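Local structure of xylanase 10C (Pseudomonas cellulosa, 1GNY) at residues A[80-93]-A[110-122]. The protein binds xylan and xylooligosaccharides through this family 15 carbohydrate-binding module, while the catalytic domain of the whole enzyme cleaves internal linkages of the xylan backbone. Sequence-based numbering, arbitrary orientation.
Sequences AQLKEDWSKGEWDC and CTIDEDDDKFNQT. With XYP (beta-D-xylopyranose), chain B; XYP (beta-D-xylopyranose), chain C; XYP (beta-D-xylopyranose), chain D.
Phe119 meets Ala80 and Glu90 with its rim: Ala80 O, 3.5 Å from Phe119 CZ, and Glu90 N lie in the ring plane, as does Glu114 CG. The ring thus abuts the backbone bond joining strands 75-82 and 85-90. On the sugar side, Trp91 carries xylose D over one face, C5 of xylose D being 3.6 Å from Trp91 CG, with Gln81 NE2 and Trp86 O at its edge; Trp91 CH2 meets O5 of xylose B obliquely at 3.5 Å, and Trp91 NE1 donates to Ser87 O (3.3 Å) from above the carbonyl plane. Trp86 holds xylose C over one face and Glu84 N against the opposite one. Replacing Trp91 by an alanine is likely to strip xylose D of its platform, xylose B of a neighbour and Ser87 O of its indole donor. Glu90, CG anti to the backbone N (chi1 178°), accepts from Asp113 N almost straight (177°) at OE1, 3.0 Å away. Glu90 OE1 also lies 3.3 Å from Glu114 OE2, likely raising one acid's proton affinity. Within its loop, Lys118 NZ organises the acids, binding Glu114 OE1 (2.7 Å) and Asp116 OD1. The Cys93-Cys110 disulfide and the single Glu90-Asp113 bond join 80-93 to strand 106-111 and the following loop.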
loop_
_atom_site.group_PDB
_atom_site.type_symbol
_atom_site.label_atom_id
_atom_site.label_comp_id
_atom_site.label_asym_id
_atom_site.label_seq_id
_atom_site.Cartn_x
_atom_site.Cartn_y
_atom_site.Cartn_z
ATOM N N ALA A 80 0.105 5.711 -3.387
ATOM C CA ALA A 80 0.973 5.566 -4.539
ATOM C C ALA A 80 1.626 6.931 -4.791
ATOM O O ALA A 80 1.038 7.962 -4.503
ATOM C CB ALA A 80 0.184 5.095 -5.752
ATOM N N GLN A 81 2.851 6.945 -5.284
ATOM C CA GLN A 81 3.556 8.227 -5.553
ATOM C C GLN A 81 4.647 7.998 -6.610
ATOM O O GLN A 81 5.155 6.886 -6.805
ATOM C CB GLN A 81 4.191 8.817 -4.252
ATOM C CG GLN A 81 5.182 7.857 -3.587
ATOM C CD GLN A 81 5.623 8.199 -2.146
ATOM O OE1 GLN A 81 5.930 7.275 -1.381
ATOM N NE2 GLN A 81 5.763 9.505 -1.814
ATOM N N LEU A 82 5.015 9.074 -7.263
ATOM C CA LEU A 82 6.074 9.051 -8.271
ATOM C C LEU A 82 7.443 8.914 -7.610
ATOM O O LEU A 82 7.767 9.685 -6.736
ATOM C CB LEU A 82 6.002 10.341 -9.091
ATOM C CG LEU A 82 4.698 10.558 -9.857
ATOM C CD1 LEU A 82 4.774 11.896 -10.636
ATOM C CD2 LEU A 82 4.397 9.420 -10.822
ATOM N N LYS A 83 8.201 7.899 -7.990
ATOM C CA LYS A 83 9.509 7.635 -7.377
ATOM C C LYS A 83 10.456 8.731 -7.733
ATOM O O LYS A 83 10.597 9.101 -8.893
ATOM C CB LYS A 83 10.125 6.332 -7.825
ATOM C CG LYS A 83 9.738 5.172 -7.064
ATOM C CD LYS A 83 10.760 4.031 -7.242
ATOM C CE LYS A 83 11.704 3.848 -6.088
ATOM N NZ LYS A 83 12.574 2.679 -6.318
ATOM N N GLU A 84 11.071 9.280 -6.705
ATOM C CA GLU A 84 11.969 10.424 -6.824
ATOM C C GLU A 84 11.271 11.781 -7.069
ATOM O O GLU A 84 11.956 12.772 -7.287
ATOM C CB GLU A 84 13.039 10.156 -7.883
ATOM C CG GLU A 84 14.433 10.314 -7.362
ATOM C CD GLU A 84 14.753 9.261 -6.320
ATOM O OE1 GLU A 84 14.839 8.067 -6.680
ATOM O OE2 GLU A 84 14.866 9.637 -5.134
ATOM N N ASP A 85 9.937 11.813 -7.097
ATOM C CA ASP A 85 9.145 13.072 -7.115
ATOM C C ASP A 85 8.028 12.837 -6.105
ATOM O O ASP A 85 6.838 12.942 -6.402
ATOM C CB ASP A 85 8.590 13.431 -8.514
ATOM C CG ASP A 85 8.184 14.924 -8.643
ATOM O OD1 ASP A 85 8.241 15.712 -7.665
ATOM O OD2 ASP A 85 7.746 15.411 -9.703
ATOM N N TRP A 86 8.481 12.567 -4.883
ATOM C CA TRP A 86 7.655 12.004 -3.798
ATOM C C TRP A 86 6.337 12.666 -3.397
ATOM O O TRP A 86 5.418 11.971 -3.025
ATOM C CB TRP A 86 8.508 11.823 -2.549
ATOM C CG TRP A 86 9.840 11.134 -2.763
ATOM C CD1 TRP A 86 11.067 11.704 -2.679
ATOM C CD2 TRP A 86 10.061 9.752 -3.060
ATOM N NE1 TRP A 86 12.051 10.762 -2.859
ATOM C CE2 TRP A 86 11.460 9.554 -3.123
ATOM C CE3 TRP A 86 9.220 8.656 -3.277
ATOM C CZ2 TRP A 86 12.036 8.311 -3.393
ATOM C CZ3 TRP A 86 9.785 7.434 -3.537
ATOM C CH2 TRP A 86 11.182 7.267 -3.602
ATOM N N SER A 87 6.236 13.985 -3.508
ATOM C CA SER A 87 4.997 14.714 -3.114
ATOM C C SER A 87 3.798 14.515 -4.066
ATOM O O SER A 87 2.649 14.730 -3.668
ATOM C CB SER A 87 5.253 16.209 -3.009
ATOM O OG SER A 87 5.255 16.739 -4.310
ATOM N N LYS A 88 4.107 14.108 -5.278
ATOM C CA LYS A 88 3.114 13.860 -6.293
ATOM C C LYS A 88 2.581 12.432 -6.120
ATOM O O LYS A 88 3.293 11.458 -6.408
ATOM C CB LYS A 88 3.749 14.043 -7.675
ATOM C CG LYS A 88 4.499 15.379 -7.901
ATOM C CD LYS A 88 3.620 16.596 -7.618
ATOM C CE LYS A 88 4.384 17.929 -7.718
ATOM N NZ LYS A 88 5.025 18.095 -9.042
ATOM N N GLY A 89 1.353 12.329 -5.650
ATOM C CA GLY A 89 0.760 11.021 -5.371
ATOM C C GLY A 89 -0.724 10.957 -5.161
ATOM O O GLY A 89 -1.453 11.912 -5.412
ATOM N N GLU A 90 -1.147 9.770 -4.740
ATOM C CA GLU A 90 -2.544 9.472 -4.414
ATOM C C GLU A 90 -2.580 9.324 -2.892
ATOM O O GLU A 90 -2.126 8.327 -2.341
ATOM C CB GLU A 90 -3.057 8.171 -5.065
ATOM C CG GLU A 90 -4.510 7.825 -4.686
ATOM C CD GLU A 90 -5.493 8.972 -4.935
ATOM O OE1 GLU A 90 -5.767 9.286 -6.110
ATOM O OE2 GLU A 90 -5.974 9.582 -3.947
ATOM N N TRP A 91 -3.162 10.323 -2.240
ATOM C CA TRP A 91 -3.191 10.438 -0.779
ATOM C C TRP A 91 -4.610 10.390 -0.168
ATOM O O TRP A 91 -4.773 10.602 1.026
ATOM C CB TRP A 91 -2.547 11.802 -0.428
ATOM C CG TRP A 91 -1.166 11.943 -1.027
ATOM C CD1 TRP A 91 -0.754 12.794 -2.022
ATOM C CD2 TRP A 91 -0.025 11.179 -0.661
ATOM N NE1 TRP A 91 0.581 12.595 -2.285
ATOM C CE2 TRP A 91 1.056 11.617 -1.460
ATOM C CE3 TRP A 91 0.208 10.189 0.308
ATOM C CZ2 TRP A 91 2.343 11.078 -1.341
ATOM C CZ3 TRP A 91 1.488 9.660 0.427
ATOM C CH2 TRP A 91 2.528 10.097 -0.402
ATOM N N ASP A 92 -5.614 10.081 -0.965
ATOM C CA ASP A 92 -7.024 10.164 -0.487
ATOM C C ASP A 92 -7.686 8.840 -0.032
ATOM O O ASP A 92 -8.897 8.820 0.294
ATOM C CB ASP A 92 -7.907 10.856 -1.549
ATOM C CG ASP A 92 -7.473 12.301 -1.848
ATOM O OD1 ASP A 92 -6.940 13.010 -0.955
ATOM O OD2 ASP A 92 -7.619 12.801 -2.989
ATOM N N CYS A 93 -6.910 7.763 0.034
ATOM C CA CYS A 93 -7.424 6.467 0.468
ATOM C C CYS A 93 -7.142 6.289 1.948
ATOM O O CYS A 93 -6.077 6.664 2.421
ATOM C CB CYS A 93 -6.782 5.342 -0.331
ATOM S SG CYS A 93 -7.156 5.424 -2.101
ATOM N N CYS A 110 -8.320 0.851 -3.049
ATOM C CA CYS A 110 -7.932 2.227 -3.280
ATOM C C CYS A 110 -7.989 2.534 -4.751
ATOM O O CYS A 110 -7.353 1.849 -5.544
ATOM C CB CYS A 110 -6.499 2.475 -2.789
ATOM S SG CYS A 110 -5.892 4.150 -3.043
ATOM N N THR A 111 -8.780 3.531 -5.121
ATOM C CA THR A 111 -8.856 3.976 -6.527
ATOM C C THR A 111 -7.920 5.175 -6.752
ATOM O O THR A 111 -7.993 6.186 -6.044
ATOM C CB THR A 111 -10.279 4.371 -6.935
ATOM O OG1 THR A 111 -11.133 3.231 -6.886
ATOM C CG2 THR A 111 -10.355 4.791 -8.383
ATOM N N ILE A 112 -7.052 5.056 -7.748
ATOM C CA ILE A 112 -6.161 6.160 -8.128
ATOM C C ILE A 112 -6.943 7.094 -9.058
ATOM O O ILE A 112 -7.419 6.675 -10.102
ATOM C CB ILE A 112 -4.872 5.647 -8.843
ATOM C CG1 ILE A 112 -4.022 4.791 -7.892
ATOM C CG2 ILE A 112 -4.080 6.824 -9.413
ATOM C CD1 ILE A 112 -2.849 4.001 -8.577
ATOM N N ASP A 113 -7.075 8.352 -8.669
ATOM C CA ASP A 113 -7.802 9.348 -9.464
ATOM C C ASP A 113 -7.299 10.773 -9.133
ATOM O O ASP A 113 -7.759 11.392 -8.169
ATOM C CB ASP A 113 -9.299 9.227 -9.191
ATOM C CG ASP A 113 -10.149 10.195 -10.020
ATOM O OD1 ASP A 113 -9.656 10.804 -10.996
ATOM O OD2 ASP A 113 -11.349 10.410 -9.733
ATOM N N GLU A 114 -6.348 11.248 -9.927
ATOM C CA GLU A 114 -5.781 12.596 -9.801
ATOM C C GLU A 114 -6.283 13.489 -10.939
ATOM O O GLU A 114 -6.325 13.093 -12.102
ATOM C CB GLU A 114 -4.254 12.570 -9.758
ATOM C CG GLU A 114 -3.687 11.936 -8.477
ATOM C CD GLU A 114 -3.917 12.806 -7.248
ATOM O OE1 GLU A 114 -3.280 13.870 -7.129
ATOM O OE2 GLU A 114 -4.761 12.431 -6.407
ATOM N N ASP A 115 -6.666 14.709 -10.581
ATOM C CA ASP A 115 -7.251 15.651 -11.559
ATOM C C ASP A 115 -6.291 16.016 -12.709
ATOM O O ASP A 115 -6.732 16.173 -13.846
ATOM C CB ASP A 115 -7.758 16.921 -10.872
ATOM C CG ASP A 115 -8.984 16.685 -10.001
ATOM O OD1 ASP A 115 -9.758 15.719 -10.220
ATOM O OD2 ASP A 115 -9.259 17.450 -9.050
ATOM N N ASP A 116 -4.994 16.076 -12.423
ATOM C CA ASP A 116 -3.944 16.370 -13.431
ATOM C C ASP A 116 -3.397 15.161 -14.212
ATOM O O ASP A 116 -2.430 15.292 -14.938
ATOM C CB ASP A 116 -2.781 17.171 -12.824
ATOM C CG ASP A 116 -1.948 16.375 -11.821
ATOM O OD1 ASP A 116 -2.255 15.198 -11.529
ATOM O OD2 ASP A 116 -0.951 16.876 -11.274
ATOM N N ASP A 117 -3.993 13.992 -14.003
ATOM C CA ASP A 117 -3.571 12.723 -14.666
ATOM C C ASP A 117 -2.073 12.398 -14.498
ATOM O O ASP A 117 -1.454 11.792 -15.374
ATOM C CB ASP A 117 -3.959 12.703 -16.164
ATOM C CG ASP A 117 -5.473 12.623 -16.397
ATOM O OD1 ASP A 117 -6.271 12.303 -15.471
ATOM O OD2 ASP A 117 -5.958 12.864 -17.528
ATOM N N LYS A 118 -1.513 12.773 -13.343
ATOM C CA LYS A 118 -0.085 12.502 -13.018
ATOM C C LYS A 118 0.356 11.031 -13.111
ATOM O O LYS A 118 1.534 10.763 -13.303
ATOM C CB LYS A 118 0.299 13.061 -11.626
ATOM C CG LYS A 118 -0.503 12.542 -10.453
ATOM C CD LYS A 118 0.111 12.974 -9.108
ATOM C CE LYS A 118 -0.013 14.495 -8.848
ATOM N NZ LYS A 118 -1.428 14.989 -8.826
ATOM N N PHE A 119 -0.592 10.096 -12.973
ATOM C CA PHE A 119 -0.275 8.644 -12.991
ATOM C C PHE A 119 -0.289 7.991 -14.397
ATOM O O PHE A 119 -0.007 6.774 -14.519
ATOM C CB PHE A 119 -1.116 7.860 -11.995
ATOM C CG PHE A 119 -0.710 8.061 -10.552
ATOM C CD1 PHE A 119 0.353 7.354 -10.024
ATOM C CD2 PHE A 119 -1.434 8.895 -9.706
ATOM C CE1 PHE A 119 0.739 7.518 -8.713
ATOM C CE2 PHE A 119 -1.041 9.069 -8.385
ATOM C CZ PHE A 119 0.024 8.383 -7.878
ATOM N N ASN A 120 -0.612 8.789 -15.430
ATOM C CA ASN A 120 -0.457 8.373 -16.844
ATOM C C ASN A 120 0.796 9.077 -17.370
ATOM O O ASN A 120 0.741 10.256 -17.662
ATOM C CB ASN A 120 -1.699 8.701 -17.688
ATOM C CG ASN A 120 -2.897 7.833 -17.317
ATOM O OD1 ASN A 120 -2.803 6.947 -16.441
ATOM N ND2 ASN A 120 -4.046 8.095 -17.956
ATOM N N GLN A 121 1.912 8.342 -17.428
ATOM C CA GLN A 121 3.261 8.914 -17.601
ATOM C C GLN A 121 4.297 7.862 -17.908
ATOM O O GLN A 121 4.084 6.676 -17.636
ATOM C CB GLN A 121 3.684 9.705 -16.343
ATOM C CG GLN A 121 3.727 8.900 -15.032
ATOM C CD GLN A 121 5.058 8.243 -14.763
ATOM O OE1 GLN A 121 6.114 8.881 -14.845
ATOM N NE2 GLN A 121 5.018 6.943 -14.427
ATOM N N THR A 122 5.433 8.310 -18.454
ATOM C CA THR A 122 6.524 7.401 -18.886
ATOM C C THR A 122 7.863 7.512 -18.161
ATOM O O THR A 122 8.670 6.574 -18.201
ATOM C CB THR A 122 6.832 7.603 -20.392
ATOM O OG1 THR A 122 7.158 8.976 -20.622
ATOM C CG2 THR A 122 5.612 7.319 -21.269
HETATM C C1 XYP B . 6.597 11.294 1.307
HETATM C C2 XYP B . 6.484 12.607 0.555
HETATM C C3 XYP B . 5.568 13.522 1.347
HETATM C C4 XYP B . 4.230 12.852 1.582
HETATM C C5 XYP B . 4.481 11.505 2.218
HETATM O O2 XYP B . 7.765 13.219 0.436
HETATM O O3 XYP B . 5.276 14.697 0.612
HETATM O O4 XYP B . 3.460 13.665 2.465
HETATM O O5 XYP B . 5.388 10.712 1.438
HETATM C C1 XYP C . 10.955 8.387 0.928
HETATM C C2 XYP C . 9.708 7.525 1.040
HETATM C C3 XYP C . 8.474 8.288 0.565
HETATM C C4 XYP C . 8.427 9.684 1.195
HETATM C C5 XYP C . 9.771 10.355 0.998
HETATM O O2 XYP C . 9.845 6.359 0.233
HETATM O O3 XYP C . 7.294 7.570 0.889
HETATM O O4 XYP C . 7.426 10.422 0.531
HETATM O O5 XYP C . 10.822 9.590 1.550
HETATM C C1 XYP D . 2.079 13.596 2.221
HETATM C C2 XYP D . 1.375 13.888 3.530
HETATM C C3 XYP D . -0.118 14.008 3.330
HETATM C C4 XYP D . -0.407 14.935 2.170
HETATM C C5 XYP D . 0.400 14.466 0.971
HETATM O O2 XYP D . 1.645 12.873 4.486
HETATM O O3 XYP D . -0.766 14.475 4.499
HETATM O O4 XYP D . -1.784 14.805 1.928
HETATM O O5 XYP D . 1.787 14.488 1.270
HETATM O O HOH W 1 -0.456 14.593 -5.346
HETATM O O HOH W 2 -4.103 12.799 -3.664
HETATM O O HOH W 3 -9.037 10.698 -5.143
#